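Local coordinates for StiE protein (Stigmatella aurantiaca, PDB 6ECX), which binds S-adenosylmethionine in its O-methyltransferase domain, which is one part of a multifunctional polyketide synthase and transfers methyl groups to oxygen of polyketide intermediates, at residues A[175-178]-A[179-183]; A[211-214]-A[215-218]. All coordinates share one frame; numbering follows the deposited sequence.

Contact 1. Residues A[175-178]-A[179-183]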
loop_
_atom_site.group_PDB
_atom_site.type_symbol
_atom_site.label_atom_id
_atom_site.label_comp_id
_atom_site.label_asym_id
_atom_site.label_seq_id
_atom_site.Cartn_x
_atom_site.Cartn_y
_atom_site.Cartn_z
ATOM N N LEU A 175 -15.663 -3.074 2.588
ATOM C CA LEU A 175 -14.457 -2.414 3.079
ATOM C C LEU A 175 -14.643 -0.890 3.150
ATOM O O LEU A 175 -14.357 -0.261 4.173
ATOM C CB LEU A 175 -13.275 -2.774 2.180
ATOM C CG LEU A 175 -11.978 -2.005 2.467
ATOM C CD1 LEU A 175 -11.465 -2.289 3.880
ATOM C CD2 LEU A 175 -10.920 -2.301 1.405
ATOM N N PHE A 176 -15.148 -0.285 2.086
ATOM C CA PHE A 176 -15.203 1.178 2.077
ATOM C C PHE A 176 -16.355 1.714 2.918
ATOM O O PHE A 176 -16.262 2.832 3.423
ATOM C CB PHE A 176 -15.236 1.691 0.633
ATOM C CG PHE A 176 -13.860 1.797 0.038
ATOM C CD1 PHE A 176 -13.243 0.682 -0.520
ATOM C CD2 PHE A 176 -13.131 2.970 0.137
ATOM C CE1 PHE A 176 -11.958 0.759 -1.012
ATOM C CE2 PHE A 176 -11.831 3.039 -0.359
ATOM C CZ PHE A 176 -11.248 1.937 -0.922
ATOM N N SER A 177 -17.400 0.919 3.141
ATOM C CA SER A 177 -18.397 1.276 4.142
ATOM C C SER A 177 -17.782 1.282 5.535
ATOM O O SER A 177 -18.012 2.207 6.330
ATOM C CB SER A 177 -19.577 0.299 4.062
ATOM O OG SER A 177 -20.401 0.370 5.212
ATOM N N ASN A 178 -16.986 0.253 5.846
ATOM C CA ASN A 178 -16.277 0.208 7.126
ATOM C C ASN A 178 -15.345 1.412 7.290
ATOM O O ASN A 178 -15.234 1.984 8.380
ATOM C CB ASN A 178 -15.488 -1.100 7.214
ATOM C CG ASN A 178 -15.116 -1.475 8.638
ATOM O OD1 ASN A 178 -15.497 -0.801 9.606
ATOM N ND2 ASN A 178 -14.377 -2.577 8.776
ATOM N N ILE A 179 -14.652 1.801 6.224
ATOM C CA ILE A 179 -13.779 2.971 6.310
ATOM C C ILE A 179 -14.604 4.222 6.603
ATOM O O ILE A 179 -14.315 4.984 7.538
ATOM C CB ILE A 179 -12.960 3.132 5.012
ATOM C CG1 ILE A 179 -11.921 2.004 4.889
ATOM C CG2 ILE A 179 -12.277 4.512 4.997
ATOM C CD1 ILE A 179 -11.238 1.920 3.525
ATOM N N ASP A 180 -15.659 4.432 5.812
ATOM C CA ASP A 180 -16.550 5.580 5.986
ATOM C C ASP A 180 -17.104 5.657 7.409
ATOM O O ASP A 180 -16.985 6.682 8.078
ATOM C CB ASP A 180 -17.690 5.488 4.958
ATOM C CG ASP A 180 -18.619 6.678 4.996
ATOM O OD1 ASP A 180 -18.255 7.686 5.629
ATOM O OD2 ASP A 180 -19.709 6.595 4.388
ATOM N N ARG A 181 -17.691 4.572 7.901
ATOM C CA ARG A 181 -18.367 4.636 9.193
ATOM C C ARG A 181 -17.408 4.876 10.354
ATOM O O ARG A 181 -17.862 5.218 11.459
ATOM C CB ARG A 181 -19.174 3.346 9.411
ATOM C CG ARG A 181 -20.352 3.247 8.442
ATOM C CD ARG A 181 -21.194 1.969 8.605
ATOM N NE ARG A 181 -20.473 0.769 8.187
ATOM C CZ ARG A 181 -19.959 -0.112 9.031
ATOM N NH1 ARG A 181 -20.106 0.065 10.337
ATOM N NH2 ARG A 181 -19.314 -1.175 8.573
ATOM N N HIS A 182 -16.105 4.706 10.141
ATOM C CA HIS A 182 -15.132 4.879 11.220
ATOM C C HIS A 182 -14.105 5.963 10.923
ATOM O O HIS A 182 -13.042 5.999 11.545
ATOM C CB HIS A 182 -14.452 3.542 11.521
ATOM C CG HIS A 182 -15.410 2.521 12.013
ATOM N ND1 HIS A 182 -16.171 1.751 11.160
ATOM C CD2 HIS A 182 -15.791 2.188 13.269
ATOM C CE1 HIS A 182 -16.961 0.964 11.873
ATOM N NE2 HIS A 182 -16.748 1.211 13.153
ATOM N N LEU A 183 -14.402 6.861 9.995
ATOM C CA LEU A 183 -13.537 7.995 9.716
ATOM C C LEU A 183 -14.269 9.257 10.158
ATOM O O LEU A 183 -15.423 9.467 9.762
ATOM C CB LEU A 183 -13.216 8.032 8.218
ATOM C CG LEU A 183 -12.131 8.923 7.643
ATOM C CD1 LEU A 183 -10.832 8.763 8.437
ATOM C CD2 LEU A 183 -11.932 8.543 6.169
#

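Contact 2. Residues A[211-214]-A[215-218]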
loop_
_atom_site.group_PDB
_atom_site.type_symbol
_atom_site.label_atom_id
_atom_site.label_comp_id
_atom_site.label_asym_id
_atom_site.label_seq_id
_atom_site.Cartn_x
_atom_site.Cartn_y
_atom_site.Cartn_z
ATOM N N SER A 211 -12.440 -4.563 -11.400
ATOM C CA SER A 211 -11.294 -4.558 -12.300
ATOM C C SER A 211 -10.315 -3.432 -11.994
ATOM O O SER A 211 -9.385 -3.208 -12.777
ATOM C CB SER A 211 -11.769 -4.447 -13.752
ATOM O OG SER A 211 -12.756 -5.423 -14.042
ATOM N N SER A 212 -10.526 -2.702 -10.895
ATOM C CA SER A 212 -9.611 -1.653 -10.438
ATOM C C SER A 212 -9.530 -0.482 -11.413
ATOM O O SER A 212 -8.518 0.211 -11.462
ATOM C CB SER A 212 -8.207 -2.210 -10.171
ATOM O OG SER A 212 -8.242 -3.336 -9.310
ATOM N N THR A 213 -10.576 -0.243 -12.202
ATOM C CA THR A 213 -10.548 0.903 -13.097
ATOM C C THR A 213 -10.746 2.201 -12.306
ATOM O O THR A 213 -11.135 2.206 -11.134
ATOM C CB THR A 213 -11.623 0.782 -14.188
ATOM O OG1 THR A 213 -12.915 0.738 -13.574
ATOM C CG2 THR A 213 -11.425 -0.485 -15.039
ATOM N N ARG A 214 -10.447 3.325 -12.961
ATOM C CA ARG A 214 -10.753 4.623 -12.361
ATOM C C ARG A 214 -12.222 4.704 -11.951
ATOM O O ARG A 214 -12.549 5.087 -10.823
ATOM C CB ARG A 214 -10.418 5.744 -13.344
ATOM C CG ARG A 214 -8.953 6.019 -13.543
ATOM C CD ARG A 214 -8.743 6.800 -14.849
ATOM N NE ARG A 214 -7.422 7.422 -14.861
ATOM C CZ ARG A 214 -6.312 6.805 -15.248
ATOM N NH1 ARG A 214 -6.368 5.549 -15.681
ATOM N NH2 ARG A 214 -5.153 7.448 -15.216
ATOM N N GLU A 215 -13.126 4.326 -12.862
ATOM C CA GLU A 215 -14.551 4.446 -12.579
ATOM C C GLU A 215 -14.959 3.563 -11.414
ATOM O O GLU A 215 -15.819 3.939 -10.613
ATOM C CB GLU A 215 -15.360 4.093 -13.828
ATOM C CG GLU A 215 -16.854 4.069 -13.598
ATOM C CD GLU A 215 -17.633 4.178 -14.892
ATOM O OE1 GLU A 215 -18.547 5.031 -14.973
ATOM O OE2 GLU A 215 -17.312 3.421 -15.832
ATOM N N GLN A 216 -14.331 2.398 -11.288
ATOM C CA GLN A 216 -14.681 1.491 -10.205
ATOM C C GLN A 216 -14.193 2.017 -8.868
ATOM O O GLN A 216 -14.955 2.029 -7.894
ATOM C CB GLN A 216 -14.123 0.104 -10.493
ATOM C CG GLN A 216 -14.958 -0.640 -11.504
ATOM C CD GLN A 216 -14.336 -1.966 -11.866
ATOM O OE1 GLN A 216 -13.134 -2.047 -12.103
ATOM N NE2 GLN A 216 -15.150 -3.016 -11.901
ATOM N N TRP A 217 -12.939 2.482 -8.798
ATOM C CA TRP A 217 -12.473 3.169 -7.591
ATOM C C TRP A 217 -13.360 4.365 -7.260
ATOM O O TRP A 217 -13.701 4.593 -6.096
ATOM C CB TRP A 217 -11.031 3.656 -7.745
ATOM C CG TRP A 217 -9.951 2.591 -7.655
ATOM C CD1 TRP A 217 -9.074 2.234 -8.637
ATOM C CD2 TRP A 217 -9.624 1.779 -6.517
ATOM N NE1 TRP A 217 -8.224 1.246 -8.189
ATOM C CE2 TRP A 217 -8.545 0.942 -6.896
ATOM C CE3 TRP A 217 -10.144 1.664 -5.225
ATOM C CZ2 TRP A 217 -7.977 0.008 -6.025
ATOM C CZ3 TRP A 217 -9.574 0.733 -4.354
ATOM C CH2 TRP A 217 -8.502 -0.081 -4.762
ATOM N N ASN A 218 -13.690 5.172 -8.274
ATOM C CA ASN A 218 -14.545 6.338 -8.075
ATOM C C ASN A 218 -15.886 5.948 -7.451
ATOM O O ASN A 218 -16.357 6.601 -6.515
ATOM C CB ASN A 218 -14.752 7.065 -9.414
ATOM C CG ASN A 218 -15.357 8.449 -9.225
ATOM O OD1 ASN A 218 -15.682 8.811 -8.102
ATOM N ND2 ASN A 218 -15.495 9.219 -10.308
#

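Contact 1. Residues A[175-178]-A[179-183]
Ile179 lays its terminal CD1 over one face of the Phe176 ring, 4.2 Å from the ring centroid and 17° off the ring normal, a CH-pi contact displaced toward the rim. Ile179 CD1 also meets CG of Leu175 at 4.1 Å, one helical turn back. With CG1 beside the backbone N (chi1 -69°), the isoleucine arm is long enough to reach both. These apolar groups form the packed side: Phe176 rests on Leu189 and Met191 of strand 187-196 and on Trp217 and Leu220 of helix 214-222, and Leu175 touches Ser148 of the S-adenosylmethionine site. Helix 172-181 follows the fourth strand, 157-163, and leads to the fifth, 187-196, making it the crossover helix of a Rossmann-like methyltransferase sheet. Its solvent flank is looser and polar, with Arg181 exposed and Ser177 partly exposed. There Arg181, bent at chi3, turns NE back to Ser177 OG at 3.0 Å, a nearly straight bond (172°) with the hydroxyl in the guanidinium plane; NH2 forms a salt bridge with Asp152. At the helix end, His182 ND1 donates to a lone pair of the Asn178 backbone O at 2.9 Å, with that oxygen at the ring edge and also taking a weak bond from His182 N. Buried against the loop, the Asn178 amide suits backbone of both kinds, ND2 donating to Ser148 O and Asp151 O and OD1 accepting from Phe153 N.

Contact 2. Residues A[211-214]-A[215-218]
Thr213 sets OG1 between its own backbone N and carbonyl carbon (chi1 61°), while Gln216 starts beside its backbone N and runs out extended, carrying its amide back to the backbone of residues 211-213. The two side chains thereby exchange bonds with each other's backbone: Gln216 N donates to Thr213 OG1 at 3.2 Å, and Thr213 N donates to Gln216 OE1 at 3.1 Å. This reciprocal pair is a capping box, with Thr213 as N-cap. The second bond is almost straight (177°) and falls on a lone pair in the amide plane. Threonine suits the place because its short hydroxyl reaches an N-H of the first turn, which has no earlier helical carbonyl to receive it; glutamine is long enough to answer the threonine N-H. Gln216 OE1 is gripped a second time by Ser211 N, at 2.7 Å, from a direction tilted 28° out of the amide plane. Since NE2 donates to Thr209 O, both ends of the amide are engaged, which should restrain its rotation and tie the loop to the helix. Ordinary helical bonding begins at the cap residue itself, with Trp217 N on Thr213 O at 3.0 Å and Asn218 N on Arg214 O at 2.8 Å. Away from the box, the broad indole of Trp217 packs between helix 214-222 and strand 187-196, against Met191 and Val195, its NE1 bonded to Phe194 O. Asn218 reaches Phe302 and Asn305 of helix 298-309, and Arg214 binds Phe309 O at that helix's end and Asn197 beyond the strand.

How the contacts relate
Contact 1 lies at the C-terminal end of helix 172-181 and contact 2 at the N-terminus of helix 214-222, their centres about 18 Å apart. Contact 1 is slightly the more buried, with four buried residues and one exposed; contact 2 has three and two, its exposed Ser211 and Glu215 flanking the cap. The core faces meet directly, Phe176 CZ touching Trp217 CZ3 at 4.0 Å, and both aromatics rest on Met191 of strand 187-196, an element that both helices pack against. Their polar chemistry follows from the helix ends: contact 1 covers a late carbonyl with an imidazole, whereas contact 2 supplies side-chain oxygens to N-H groups. Contact 1 borders the cofactor site; contact 2 stands away from it.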